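Local coordinates for protein uroporphyrinogen III synthase (Thermus thermophilus, PDB 1WCW) that probably catalyses the closure of linear hydroxymethylbilane to uroporphyrinogen III, with inversion of the last pyrrole ring, on the way to haem and related tetrapyrroles, at residues A[48-51]-A[52-56]; A[20-23]-A[24-28]; A[194-197]-A[198-202]. All blocks are in the same frame, centred on the assembly; numbering follows the deposited sequence.

Contact 1: residues A[48-51]-A[52-56]; sequences EYRD and QVRAL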
loop_
_atom_site.group_PDB
_atom_site.type_symbol
_atom_site.label_atom_id
_atom_site.label_comp_id
_atom_site.label_asym_id
_atom_site.label_seq_id
_atom_site.Cartn_x
_atom_site.Cartn_y
_atom_site.Cartn_z
ATOM N N GLU A 48 -20.658 -0.568 -10.711
ATOM C CA GLU A 48 -20.900 -0.642 -9.269
ATOM C C GLU A 48 -20.616 0.621 -8.492
ATOM O O GLU A 48 -21.123 0.805 -7.363
ATOM C CB GLU A 48 -20.129 -1.821 -8.647
ATOM C CG GLU A 48 -20.650 -3.178 -9.098
ATOM C CD GLU A 48 -20.049 -4.339 -8.291
ATOM O OE1 GLU A 48 -20.315 -4.442 -7.075
ATOM O OE2 GLU A 48 -19.293 -5.139 -8.874
ATOM N N TYR A 49 -19.814 1.535 -9.064
ATOM C CA TYR A 49 -19.597 2.797 -8.349
ATOM C C TYR A 49 -19.880 3.982 -9.244
ATOM O O TYR A 49 -19.423 5.086 -9.018
ATOM C CB TYR A 49 -18.190 2.870 -7.716
ATOM C CG TYR A 49 -17.024 2.809 -8.661
ATOM C CD1 TYR A 49 -16.596 1.635 -9.273
ATOM C CD2 TYR A 49 -16.297 3.973 -8.930
ATOM C CE1 TYR A 49 -15.529 1.607 -10.082
ATOM C CE2 TYR A 49 -15.191 3.940 -9.764
ATOM C CZ TYR A 49 -14.799 2.786 -10.339
ATOM O OH TYR A 49 -13.680 2.753 -11.107
ATOM N N ARG A 50 -20.658 3.743 -10.305
ATOM C CA ARG A 50 -21.032 4.813 -11.255
ATOM C C ARG A 50 -21.644 6.026 -10.561
ATOM O O ARG A 50 -21.482 7.185 -10.977
ATOM C CB ARG A 50 -21.953 4.236 -12.362
ATOM C CG ARG A 50 -23.316 4.009 -11.921
ATOM C CD ARG A 50 -24.078 3.309 -13.018
ATOM N NE ARG A 50 -24.403 4.151 -14.149
ATOM C CZ ARG A 50 -25.635 4.183 -14.639
ATOM N NH1 ARG A 50 -25.943 4.926 -15.690
ATOM N NH2 ARG A 50 -26.575 3.482 -14.010
ATOM N N ASP A 51 -22.403 5.770 -9.501
ATOM C CA ASP A 51 -23.094 6.796 -8.736
ATOM C C ASP A 51 -22.057 7.802 -8.118
ATOM O O ASP A 51 -22.252 9.027 -8.146
ATOM C CB ASP A 51 -23.846 6.011 -7.630
ATOM C CG ASP A 51 -23.252 4.548 -7.460
ATOM O OD1 ASP A 51 -23.411 3.675 -8.364
ATOM O OD2 ASP A 51 -22.582 4.263 -6.440
ATOM N N GLN A 52 -20.964 7.226 -7.625
ATOM C CA GLN A 52 -19.907 8.035 -7.006
ATOM C C GLN A 52 -19.151 8.831 -8.072
ATOM O O GLN A 52 -18.810 9.981 -7.843
ATOM C CB GLN A 52 -18.912 7.143 -6.305
ATOM C CG GLN A 52 -19.546 6.129 -5.305
ATOM C CD GLN A 52 -20.432 6.773 -4.287
ATOM O OE1 GLN A 52 -19.996 7.626 -3.498
ATOM N NE2 GLN A 52 -21.701 6.342 -4.259
ATOM N N VAL A 53 -18.923 8.216 -9.242
ATOM C CA VAL A 53 -18.210 8.913 -10.322
ATOM C C VAL A 53 -19.061 10.058 -10.849
ATOM O O VAL A 53 -18.559 11.162 -11.119
ATOM C CB VAL A 53 -17.811 7.945 -11.461
ATOM C CG1 VAL A 53 -16.902 8.760 -12.429
ATOM C CG2 VAL A 53 -16.970 6.751 -10.928
ATOM N N ARG A 54 -20.372 9.831 -10.976
ATOM C CA ARG A 54 -21.274 10.918 -11.425
ATOM C C ARG A 54 -21.261 12.108 -10.449
ATOM O O ARG A 54 -21.245 13.278 -10.860
ATOM C CB ARG A 54 -22.717 10.408 -11.546
ATOM C CG ARG A 54 -22.915 9.463 -12.712
ATOM C CD ARG A 54 -24.364 8.920 -12.763
ATOM N NE ARG A 54 -24.622 8.265 -14.040
ATOM C CZ ARG A 54 -24.550 8.872 -15.230
ATOM N NH1 ARG A 54 -24.794 8.179 -16.335
ATOM N NH2 ARG A 54 -24.248 10.167 -15.323
ATOM N N ALA A 55 -21.230 11.765 -9.156
ATOM C CA ALA A 55 -21.162 12.801 -8.142
ATOM C C ALA A 55 -19.867 13.604 -8.286
ATOM O O ALA A 55 -19.855 14.855 -8.178
ATOM C CB ALA A 55 -21.279 12.201 -6.740
ATOM N N LEU A 56 -18.734 12.897 -8.468
ATOM C CA LEU A 56 -17.482 13.614 -8.675
ATOM C C LEU A 56 -17.580 14.535 -9.906
ATOM O O LEU A 56 -17.052 15.676 -9.923
ATOM C CB LEU A 56 -16.339 12.602 -8.873
ATOM C CG LEU A 56 -15.002 13.132 -9.266
ATOM C CD1 LEU A 56 -14.480 14.050 -8.152
ATOM C CD2 LEU A 56 -14.040 11.939 -9.477
#
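V53 N donates to Y49 O at 3.2 Å, and this bond opens helix 50-57: Y49 is the N-cap residue, and its carbonyl starts the i to i+4 ladder of the first turns. The same oxygen takes a weak second bond from Q52 N. R54 N to R50 O (2.9 Å) and A55 N to D51 O (3.1 Å) continue the series. The apolar contact is small but close: V53 CG2 meets Y49 CD2 and CE2, each at 3.5 Å. Both residues face the inside of the domain, V53 on L74 and Y49 on A77 of helix 68-80. On the exposed side, R50 and R54 run side by side with guanidinium planes 65° apart; R50 NH1 comes to the edge of the R54 group, 3.5 Å from R54 NH1, a like-charge approach that solvent probably screens. Q52, lying on L158 and L160 of strand 155-167, bends at chi2 (-54°), which swings its amide back to the preceding carboxylate. A leucine in place of Q52 would probably leave that carboxylate without its amide donor and freer to turn. The Q52 to D51 bond is nearly straight (175°): Q52 NE2 reaches the anti lone pair of D51 OD2 at 3.1 Å, with that oxygen in the Q52 amide plane.

Contact 2: residues A[20-23]-A[24-28]; sequences EAFK and ALAEK
The side chain of K23 starts out trans to its own amide nitrogen (chi1 176°) and stays extended until chi4 (-74°) turns NZ aside, while E27, one turn later, sets CG beside its own N (chi1 -69°) and sends its carboxylate back toward the lysine. The two chains converge in an i to i+4 salt bridge, K23 NZ to E27 OE2 at 2.9 Å. The ammonium comes to the syn side of OE2 but clearly out of the carboxylate plane. A water also bridges the pair: it accepts from K23 NZ at 3.0 Å and reaches toward E27 OE1, where the separation from the water oxygen is unusually short (2.5 Å). The backward lean of the glutamate also presses E27 CG against K23 O, 3.1 Å away. Beneath these side chains the backbone is regular, with E27 N bonded to K23 O at 3.0 Å and A26 N to F22 O at 2.8 Å. On the buried side, A26 CB lies over one face of the F22 ring, 4.4 Å from CZ. That ring stacks with Y13 and packs on P33 and L35 of strand 32-35, and on L245 and L249 of helix 245-260. K23 and E27 lie on the exposed side and F22 and A26 on the buried one, the amphipathic pattern of the connecting helix in a beta-alpha-beta unit, here strand 10-13, helix 19-28 and strand 32-35 of a parallel sheet.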
loop_
_atom_site.group_PDB
_atom_site.type_symbol
_atom_site.label_atom_id
_atom_site.label_comp_id
_atom_site.label_asym_id
_atom_site.label_seq_id
_atom_site.Cartn_x
_atom_site.Cartn_y
_atom_site.Cartn_z
ATOM N N GLU A 20 7.289 -13.369 -9.709
ATOM C CA GLU A 20 8.186 -13.999 -10.653
ATOM C C GLU A 20 9.569 -13.330 -10.649
ATOM O O GLU A 20 10.628 -13.999 -10.728
ATOM C CB GLU A 20 7.548 -13.923 -12.053
ATOM C CG GLU A 20 8.078 -14.845 -13.138
ATOM C CD GLU A 20 7.187 -14.835 -14.444
ATOM O OE1 GLU A 20 7.075 -13.779 -15.141
ATOM O OE2 GLU A 20 6.596 -15.895 -14.778
ATOM N N ALA A 21 9.567 -12.012 -10.533
ATOM C CA ALA A 21 10.837 -11.317 -10.526
ATOM C C ALA A 21 11.542 -11.658 -9.221
ATOM O O ALA A 21 12.755 -11.856 -9.206
ATOM C CB ALA A 21 10.654 -9.779 -10.650
ATOM N N PHE A 22 10.773 -11.687 -8.117
ATOM C CA PHE A 22 11.367 -12.012 -6.825
ATOM C C PHE A 22 12.051 -13.376 -6.891
ATOM O O PHE A 22 13.199 -13.552 -6.467
ATOM C CB PHE A 22 10.341 -12.013 -5.677
ATOM C CG PHE A 22 10.898 -12.517 -4.386
ATOM C CD1 PHE A 22 11.654 -11.702 -3.573
ATOM C CD2 PHE A 22 10.690 -13.858 -3.998
ATOM C CE1 PHE A 22 12.191 -12.254 -2.345
ATOM C CE2 PHE A 22 11.216 -14.366 -2.831
ATOM C CZ PHE A 22 11.933 -13.564 -2.036
ATOM N N LYS A 23 11.352 -14.390 -7.425
ATOM C CA LYS A 23 11.879 -15.715 -7.471
ATOM C C LYS A 23 13.142 -15.789 -8.293
ATOM O O LYS A 23 14.109 -16.411 -7.881
ATOM C CB LYS A 23 10.788 -16.670 -8.064
ATOM C CG LYS A 23 11.272 -18.092 -8.252
ATOM C CD LYS A 23 10.151 -18.977 -8.838
ATOM C CE LYS A 23 10.710 -20.399 -9.084
ATOM N NZ LYS A 23 11.617 -20.543 -10.247
ATOM N N ALA A 24 13.104 -15.197 -9.473
ATOM C CA ALA A 24 14.255 -15.226 -10.356
ATOM C C ALA A 24 15.486 -14.571 -9.751
ATOM O O ALA A 24 16.571 -15.136 -9.800
ATOM C CB ALA A 24 13.909 -14.559 -11.694
ATOM N N LEU A 25 15.327 -13.382 -9.180
ATOM C CA LEU A 25 16.406 -12.653 -8.607
ATOM C C LEU A 25 16.922 -13.398 -7.378
ATOM O O LEU A 25 18.134 -13.572 -7.170
ATOM C CB LEU A 25 15.897 -11.276 -8.200
ATOM C CG LEU A 25 16.770 -10.050 -8.458
ATOM C CD1 LEU A 25 18.185 -10.283 -7.934
ATOM C CD2 LEU A 25 16.786 -9.835 -9.945
ATOM N N ALA A 26 16.025 -13.889 -6.503
ATOM C CA ALA A 26 16.492 -14.616 -5.350
ATOM C C ALA A 26 17.330 -15.837 -5.718
ATOM O O ALA A 26 18.378 -16.075 -5.089
ATOM C CB ALA A 26 15.279 -15.038 -4.460
ATOM N N GLU A 27 16.891 -16.599 -6.697
ATOM C CA GLU A 27 17.647 -17.757 -7.131
ATOM C C GLU A 27 19.021 -17.332 -7.644
ATOM O O GLU A 27 20.031 -18.012 -7.343
ATOM C CB GLU A 27 16.908 -18.468 -8.254
ATOM C CG GLU A 27 15.625 -19.154 -7.801
ATOM C CD GLU A 27 14.797 -19.740 -8.949
ATOM O OE1 GLU A 27 14.766 -19.139 -10.053
ATOM O OE2 GLU A 27 14.139 -20.795 -8.746
ATOM N N LYS A 28 19.076 -16.262 -8.426
ATOM C CA LYS A 28 20.404 -15.792 -8.962
ATOM C C LYS A 28 21.342 -15.345 -7.861
ATOM O O LYS A 28 22.597 -15.445 -7.979
ATOM C CB LYS A 28 20.187 -14.642 -9.959
ATOM C CG LYS A 28 19.523 -15.063 -11.242
ATOM C CD LYS A 28 19.420 -13.917 -12.233
ATOM C CE LYS A 28 18.783 -14.434 -13.538
ATOM N NZ LYS A 28 18.396 -13.308 -14.466
HETATM O O HOH W 1 13.265 -18.651 -11.977
#

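Contact 3: residues A[194-197]-A[198-202]; sequences QVEF and LFEGA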
loop_
_atom_site.group_PDB
_atom_site.type_symbol
_atom_site.label_atom_id
_atom_site.label_comp_id
_atom_site.label_asym_id
_atom_site.label_seq_id
_atom_site.Cartn_x
_atom_site.Cartn_y
_atom_site.Cartn_z
ATOM N N GLN A 194 0.608 -5.247 3.287
ATOM C CA GLN A 194 0.902 -6.675 3.470
ATOM C C GLN A 194 1.209 -6.947 4.958
ATOM O O GLN A 194 0.840 -8.006 5.462
ATOM C CB GLN A 194 2.145 -7.046 2.662
ATOM C CG GLN A 194 1.778 -7.051 1.179
ATOM C CD GLN A 194 2.899 -6.806 0.244
ATOM O OE1 GLN A 194 4.033 -6.831 0.634
ATOM N NE2 GLN A 194 2.579 -6.597 -1.021
ATOM N N VAL A 195 1.871 -6.007 5.642
ATOM C CA VAL A 195 2.134 -6.150 7.074
ATOM C C VAL A 195 0.792 -6.136 7.773
ATOM O O VAL A 195 0.571 -6.977 8.649
ATOM C CB VAL A 195 2.985 -4.935 7.580
ATOM C CG1 VAL A 195 3.208 -5.073 9.094
ATOM C CG2 VAL A 195 4.338 -4.900 6.874
ATOM N N GLU A 196 -0.111 -5.211 7.423
ATOM C CA GLU A 196 -1.384 -5.092 8.104
ATOM C C GLU A 196 -2.204 -6.329 7.885
ATOM O O GLU A 196 -2.766 -6.890 8.853
ATOM C CB GLU A 196 -2.151 -3.856 7.590
ATOM C CG GLU A 196 -1.441 -2.494 7.691
ATOM C CD GLU A 196 -1.074 -2.049 9.092
ATOM O OE1 GLU A 196 -0.262 -1.083 9.190
ATOM O OE2 GLU A 196 -1.546 -2.613 10.101
ATOM N N PHE A 197 -2.238 -6.888 6.671
ATOM C CA PHE A 197 -3.034 -8.091 6.439
ATOM C C PHE A 197 -2.492 -9.274 7.195
ATOM O O PHE A 197 -3.266 -10.077 7.743
ATOM C CB PHE A 197 -3.077 -8.432 4.942
ATOM C CG PHE A 197 -3.977 -7.528 4.101
ATOM C CD1 PHE A 197 -3.758 -7.448 2.729
ATOM C CD2 PHE A 197 -5.010 -6.829 4.598
ATOM C CE1 PHE A 197 -4.602 -6.674 1.889
ATOM C CE2 PHE A 197 -5.853 -6.063 3.706
ATOM C CZ PHE A 197 -5.624 -6.019 2.379
ATOM N N LEU A 198 -1.151 -9.459 7.221
ATOM C CA LEU A 198 -0.608 -10.580 7.981
ATOM C C LEU A 198 -0.965 -10.491 9.438
ATOM O O LEU A 198 -1.450 -11.497 10.015
ATOM C CB LEU A 198 0.913 -10.567 7.759
ATOM C CG LEU A 198 1.629 -11.637 8.563
ATOM C CD1 LEU A 198 1.180 -13.068 8.179
ATOM C CD2 LEU A 198 3.132 -11.540 8.310
ATOM N N PHE A 199 -0.731 -9.354 10.079
ATOM C CA PHE A 199 -1.034 -9.278 11.506
ATOM C C PHE A 199 -2.500 -9.258 11.770
ATOM O O PHE A 199 -2.887 -9.858 12.827
ATOM C CB PHE A 199 -0.367 -8.033 12.118
ATOM C CG PHE A 199 1.037 -8.292 12.581
ATOM C CD1 PHE A 199 2.123 -8.087 11.781
ATOM C CD2 PHE A 199 1.233 -8.863 13.841
ATOM C CE1 PHE A 199 3.412 -8.436 12.220
ATOM C CE2 PHE A 199 2.517 -9.224 14.283
ATOM C CZ PHE A 199 3.574 -9.003 13.491
ATOM N N GLU A 200 -3.343 -8.706 10.912
ATOM C CA GLU A 200 -4.802 -8.712 11.193
ATOM C C GLU A 200 -5.348 -10.094 10.967
ATOM O O GLU A 200 -6.427 -10.395 11.568
ATOM C CB GLU A 200 -5.567 -7.700 10.332
ATOM C CG GLU A 200 -5.242 -6.235 10.655
ATOM C CD GLU A 200 -5.912 -5.257 9.733
ATOM O OE1 GLU A 200 -6.740 -5.709 8.924
ATOM O OE2 GLU A 200 -5.623 -4.064 9.751
ATOM N N GLY A 201 -4.714 -10.919 10.144
ATOM C CA GLY A 201 -5.238 -12.238 9.860
ATOM C C GLY A 201 -4.576 -13.385 10.575
ATOM O O GLY A 201 -5.026 -14.543 10.344
ATOM N N ALA A 202 -3.566 -13.163 11.393
ATOM C CA ALA A 202 -2.904 -14.267 12.108
ATOM C C ALA A 202 -3.760 -14.892 13.199
ATOM O O ALA A 202 -4.542 -14.201 13.860
ATOM C CB ALA A 202 -1.615 -13.764 12.755
#
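F199 N donates to V195 O at 3.1 Å in an almost straight bond, and the same carbonyl oxygen lies in the plane of the F199 ring, at its edge, 3.7 Å from CD1. The other helical bonds follow: L198 N to Q194 O (3.0 Å), E200 N to E196 O (2.8 Å), and a more bent one from G201 N to F197 O (2.9 Å). Apolar contact comes from V195 and F199, which run side by side in the same direction, V195 CG1 reaching F199 CD1 at 4.2 Å. Beyond this pair, the F199 ring stacks with W232, and V195 packs on A228 and L229 of helix 223-231. The charged pair is E196 and E200. E200, extended beyond CG, lays that carbon 3.1 Å from E196 O, whereas E196 bends at chi2 (-61°); their OE2 atoms end 4.3 Å apart. Each oxygen has its own mate, K141 NZ in a salt bridge for E200 and W232 NE1 for E196, which probably eases the repulsion. On the remaining flank L198 packs on L187 and F189 of strand 186-189 and, with F197, on I172 of helix 169-181. A helix buried against its sheet and against helices before and after it in the chain is characteristic of an alpha/beta domain; helix 192-201 belongs to the connection between the adjacent parallel strands 186-189 and 217-221.

In the fold
The three contacts are separate turns of helix and none touches another. Contacts 2 and 3 belong to helices packed on the parallel sheet that includes strand 10-13, with centres about 24 Å apart and nearest atoms about 10 Å apart. Contact 1 sits with the other half of the chain, on the mixed sheet that includes strand 62-65: its centre lies about 31 Å from that of contact 3 and about 41 Å from that of contact 2, which lies on the opposite side of the chain's centre. Strands 39-43 and 155-167 run between the two halves. In this family the active site is thought to lie in the cleft between the two domains. The centre of contact 3 is about 13 Å from the chain's centre.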